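Local coordinates for telomere length regulator taz1 (PDB 4ZMI), which binds double-stranded telomeric DNA and regulates telomere length and function in fission yeast, this piece being its helical, TRF-family domain, at residues F78-W88 and E227-E235. Residues are numbered along the deposited sequence; the frame is centred on the assembly and turned at random.
Sequences FSYIRKYDAYW and EFKNVRRLE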
loop_
_atom_site.group_PDB
_atom_site.type_symbol
_atom_site.label_atom_id
_atom_site.label_comp_id
_atom_site.label_asym_id
_atom_site.label_seq_id
_atom_site.Cartn_x
_atom_site.Cartn_y
_atom_site.Cartn_z
ATOM N N PHE A 78 -0.370 9.233 3.616
ATOM C CA PHE A 78 -0.749 9.959 4.811
ATOM C C PHE A 78 0.441 10.641 5.465
ATOM O O PHE A 78 0.305 11.726 6.042
ATOM C CB PHE A 78 -1.524 9.061 5.775
ATOM C CG PHE A 78 -2.889 8.684 5.265
ATOM C CD1 PHE A 78 -3.106 7.460 4.670
ATOM C CD2 PHE A 78 -3.943 9.580 5.346
ATOM C CE1 PHE A 78 -4.350 7.124 4.178
ATOM C CE2 PHE A 78 -5.186 9.247 4.863
ATOM C CZ PHE A 78 -5.394 8.020 4.280
ATOM N N SER A 79 1.618 10.045 5.340
ATOM C CA SER A 79 2.802 10.727 5.842
ATOM C C SER A 79 3.041 12.023 5.075
ATOM O O SER A 79 3.463 13.009 5.646
ATOM C CB SER A 79 4.043 9.843 5.749
ATOM O OG SER A 79 4.346 9.505 4.408
ATOM N N TYR A 80 2.774 12.009 3.777
ATOM C CA TYR A 80 3.008 13.181 2.951
ATOM C C TYR A 80 1.991 14.279 3.287
ATOM O O TYR A 80 2.357 15.412 3.543
ATOM C CB TYR A 80 2.901 12.777 1.490
ATOM C CG TYR A 80 3.206 13.856 0.487
ATOM C CD1 TYR A 80 4.432 13.905 -0.148
ATOM C CD2 TYR A 80 2.251 14.788 0.140
ATOM C CE1 TYR A 80 4.717 14.867 -1.082
ATOM C CE2 TYR A 80 2.526 15.783 -0.797
ATOM C CZ TYR A 80 3.759 15.812 -1.401
ATOM O OH TYR A 80 4.030 16.763 -2.339
ATOM N N ILE A 81 0.716 13.909 3.299
ATOM C CA ILE A 81 -0.373 14.795 3.657
ATOM C C ILE A 81 -0.205 15.398 5.048
ATOM O O ILE A 81 -0.509 16.564 5.250
ATOM C CB ILE A 81 -1.702 14.053 3.604
ATOM C CG1 ILE A 81 -2.006 13.642 2.163
ATOM C CG2 ILE A 81 -2.805 14.917 4.166
ATOM C CD1 ILE A 81 -3.294 12.881 2.017
ATOM N N ARG A 82 0.287 14.622 6.009
ATOM C CA ARG A 82 0.494 15.169 7.349
ATOM C C ARG A 82 1.675 16.125 7.379
ATOM O O ARG A 82 1.667 17.121 8.106
ATOM C CB ARG A 82 0.706 14.065 8.380
ATOM C CG ARG A 82 1.016 14.593 9.784
ATOM C CD ARG A 82 1.343 13.468 10.763
ATOM N NE ARG A 82 0.685 12.238 10.366
ATOM C CZ ARG A 82 1.316 11.216 9.803
ATOM N NH1 ARG A 82 2.625 11.277 9.598
ATOM N NH2 ARG A 82 0.638 10.136 9.453
ATOM N N LYS A 83 2.689 15.823 6.574
ATOM C CA LYS A 83 3.913 16.624 6.533
ATOM C C LYS A 83 3.766 18.023 5.913
ATOM O O LYS A 83 4.268 18.990 6.466
ATOM C CB LYS A 83 5.026 15.873 5.803
ATOM C CG LYS A 83 6.272 16.708 5.587
ATOM C CD LYS A 83 6.915 17.011 6.934
ATOM C CE LYS A 83 8.151 17.882 6.791
ATOM N NZ LYS A 83 9.020 17.740 8.001
ATOM N N TYR A 84 3.108 18.131 4.764
ATOM C CA TYR A 84 3.074 19.404 4.039
ATOM C C TYR A 84 1.777 20.175 4.242
ATOM O O TYR A 84 0.674 19.707 3.917
ATOM C CB TYR A 84 3.422 19.206 2.561
ATOM C CG TYR A 84 4.758 18.512 2.386
ATOM C CD1 TYR A 84 4.823 17.164 2.060
ATOM C CD2 TYR A 84 5.954 19.189 2.600
ATOM C CE1 TYR A 84 6.038 16.514 1.918
ATOM C CE2 TYR A 84 7.183 18.543 2.468
ATOM C CZ TYR A 84 7.216 17.209 2.123
ATOM O OH TYR A 84 8.424 16.554 1.984
ATOM N N ASP A 85 1.936 21.375 4.789
ATOM C CA ASP A 85 0.807 22.139 5.291
ATOM C C ASP A 85 -0.298 22.308 4.260
ATOM O O ASP A 85 -1.477 22.105 4.573
ATOM C CB ASP A 85 1.268 23.482 5.860
ATOM C CG ASP A 85 2.079 23.322 7.146
ATOM O OD1 ASP A 85 1.757 22.420 7.961
ATOM O OD2 ASP A 85 3.045 24.097 7.333
ATOM N N ALA A 86 0.084 22.632 3.028
ATOM C CA ALA A 86 -0.900 22.845 1.975
ATOM C C ALA A 86 -1.801 21.619 1.821
ATOM O O ALA A 86 -3.019 21.738 1.631
ATOM C CB ALA A 86 -0.201 23.165 0.662
ATOM N N TYR A 87 -1.212 20.429 1.923
ATOM C CA TYR A 87 -2.003 19.215 1.725
ATOM C C TYR A 87 -2.799 18.854 2.968
ATOM O O TYR A 87 -3.947 18.389 2.874
ATOM C CB TYR A 87 -1.131 18.056 1.234
ATOM C CG TYR A 87 -0.452 18.391 -0.062
ATOM C CD1 TYR A 87 0.733 19.109 -0.075
ATOM C CD2 TYR A 87 -1.012 18.025 -1.276
ATOM C CE1 TYR A 87 1.357 19.448 -1.261
ATOM C CE2 TYR A 87 -0.390 18.354 -2.474
ATOM C CZ TYR A 87 0.789 19.070 -2.453
ATOM O OH TYR A 87 1.425 19.410 -3.614
ATOM N N TRP A 88 -2.201 19.077 4.132
ATOM C CA TRP A 88 -2.925 18.908 5.395
ATOM C C TRP A 88 -4.259 19.656 5.349
ATOM O O TRP A 88 -5.325 19.057 5.505
ATOM C CB TRP A 88 -2.090 19.445 6.554
ATOM C CG TRP A 88 -2.391 18.824 7.888
ATOM C CD1 TRP A 88 -3.467 18.048 8.225
ATOM C CD2 TRP A 88 -1.581 18.918 9.060
ATOM N NE1 TRP A 88 -3.370 17.655 9.538
ATOM C CE2 TRP A 88 -2.220 18.175 10.073
ATOM C CE3 TRP A 88 -0.373 19.558 9.351
ATOM C CZ2 TRP A 88 -1.691 18.058 11.354
ATOM C CZ3 TRP A 88 0.151 19.441 10.614
ATOM C CH2 TRP A 88 -0.507 18.700 11.605
ATOM N N GLU A 227 -7.584 -2.636 9.682
ATOM C CA GLU A 227 -7.047 -1.956 10.867
ATOM C C GLU A 227 -6.702 -0.512 10.540
ATOM O O GLU A 227 -7.065 0.404 11.275
ATOM C CB GLU A 227 -5.758 -2.611 11.358
ATOM C CG GLU A 227 -5.795 -4.099 11.575
ATOM C CD GLU A 227 -4.446 -4.621 12.025
ATOM O OE1 GLU A 227 -3.777 -3.937 12.832
ATOM O OE2 GLU A 227 -4.048 -5.705 11.557
ATOM N N PHE A 228 -5.964 -0.331 9.444
ATOM C CA PHE A 228 -5.578 0.989 8.954
ATOM C C PHE A 228 -6.840 1.845 8.846
ATOM O O PHE A 228 -6.853 2.991 9.286
ATOM C CB PHE A 228 -4.876 0.843 7.591
ATOM C CG PHE A 228 -3.966 2.002 7.203
ATOM C CD1 PHE A 228 -2.923 1.795 6.308
ATOM C CD2 PHE A 228 -4.159 3.288 7.692
ATOM C CE1 PHE A 228 -2.084 2.832 5.922
ATOM C CE2 PHE A 228 -3.311 4.340 7.300
ATOM C CZ PHE A 228 -2.286 4.106 6.416
ATOM N N LYS A 229 -7.912 1.260 8.312
ATOM C CA LYS A 229 -9.148 1.995 8.015
ATOM C C LYS A 229 -9.902 2.518 9.247
ATOM O O LYS A 229 -10.758 3.395 9.125
ATOM C CB LYS A 229 -10.086 1.168 7.119
ATOM C CG LYS A 229 -11.043 2.010 6.264
ATOM C CD LYS A 229 -11.820 1.179 5.238
ATOM C CE LYS A 229 -12.990 0.431 5.866
ATOM N NZ LYS A 229 -13.859 -0.202 4.830
ATOM N N ASN A 230 -9.599 1.991 10.428
ATOM C CA ASN A 230 -10.165 2.583 11.639
ATOM C C ASN A 230 -9.107 3.195 12.569
ATOM O O ASN A 230 -9.265 3.218 13.786
ATOM C CB ASN A 230 -11.121 1.620 12.364
ATOM C CG ASN A 230 -10.430 0.375 12.879
ATOM O OD1 ASN A 230 -9.309 0.068 12.486
ATOM N ND2 ASN A 230 -11.106 -0.358 13.760
ATOM N N VAL A 231 -8.035 3.708 11.967
ATOM C CA VAL A 231 -6.998 4.440 12.691
ATOM C C VAL A 231 -6.973 5.909 12.244
ATOM O O VAL A 231 -7.032 6.194 11.051
ATOM C CB VAL A 231 -5.617 3.808 12.452
ATOM C CG1 VAL A 231 -4.505 4.744 12.902
ATOM C CG2 VAL A 231 -5.518 2.487 13.169
ATOM N N ARG A 232 -6.900 6.837 13.193
ATOM C CA ARG A 232 -6.810 8.255 12.845
ATOM C C ARG A 232 -5.375 8.653 12.512
ATOM O O ARG A 232 -4.543 8.830 13.403
ATOM C CB ARG A 232 -7.375 9.142 13.958
ATOM C CG ARG A 232 -8.572 9.960 13.519
ATOM C CD ARG A 232 -9.228 10.662 14.692
ATOM N NE ARG A 232 -10.385 11.447 14.263
ATOM C CZ ARG A 232 -11.291 11.969 15.086
ATOM N NH1 ARG A 232 -11.189 11.788 16.398
ATOM N NH2 ARG A 232 -12.307 12.670 14.594
ATOM N N ARG A 233 -5.088 8.792 11.221
ATOM C CA ARG A 233 -3.723 9.058 10.792
ATOM C C ARG A 233 -3.404 10.546 10.740
ATOM O O ARG A 233 -2.312 10.965 11.129
ATOM C CB ARG A 233 -3.429 8.388 9.450
ATOM C CG ARG A 233 -2.731 7.039 9.570
ATOM C CD ARG A 233 -1.438 7.140 10.365
ATOM N NE ARG A 233 -0.820 5.829 10.573
ATOM C CZ ARG A 233 -0.695 5.227 11.757
ATOM N NH1 ARG A 233 -1.132 5.824 12.857
ATOM N NH2 ARG A 233 -0.124 4.031 11.844
ATOM N N LEU A 234 -4.356 11.345 10.275
ATOM C CA LEU A 234 -4.130 12.785 10.200
ATOM C C LEU A 234 -4.033 13.408 11.595
ATOM O O LEU A 234 -5.038 13.694 12.238
ATOM C CB LEU A 234 -5.175 13.459 9.308
ATOM C CG LEU A 234 -5.097 12.895 7.877
ATOM C CD1 LEU A 234 -6.133 13.494 6.944
ATOM C CD2 LEU A 234 -3.695 13.049 7.279
ATOM N N GLU A 235 -2.791 13.589 12.041
ATOM C CA GLU A 235 -2.457 14.013 13.397
ATOM C C GLU A 235 -3.174 13.189 14.472
ATOM O O GLU A 235 -4.323 13.459 14.831
ATOM C CB GLU A 235 -2.714 15.500 13.583
ATOM C CG GLU A 235 -2.210 16.046 14.910
ATOM C CD GLU A 235 -0.739 16.406 14.881
ATOM O OE1 GLU A 235 -0.205 16.619 13.778
ATOM O OE2 GLU A 235 -0.120 16.487 15.964
#
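With CG anti to the backbone N (chi1 176°) and a bend at chi3, R82 turns the edge of its guanidinium toward the carbonyl of R233, while L234, its CG beside its own backbone N, sets CD2 against both F78 and I81. The pairing is a worked example, in the all-helical domain of Taz1, of a chain end packed against a helix: the segment that follows helix 214-229, where this construct ends, packs against helix 78-83. Two weak hydrogen bonds reach the R233 carbonyl, from R82 NE (3.3 Å to O) and from R82 NH2 (3.5 Å to the same O). A methionine in place of R82 would probably leave that carbonyl without either donor and the segment freer to shift. Beside these bonds, L234 CD2 meets I81 CG2 at 3.7 Å and reaches the edge of the F78 ring, in its plane. F78 also crosses the F228 ring obliquely, planes at 53°, linking the segment's packing to the end of its parent helix; helix 95-107 adds L98 and Q102 against F78. At the far end, the exposed E235 brings its carboxylate to the edge of the W88 indole, OE1 lying 3.0 Å from CH2.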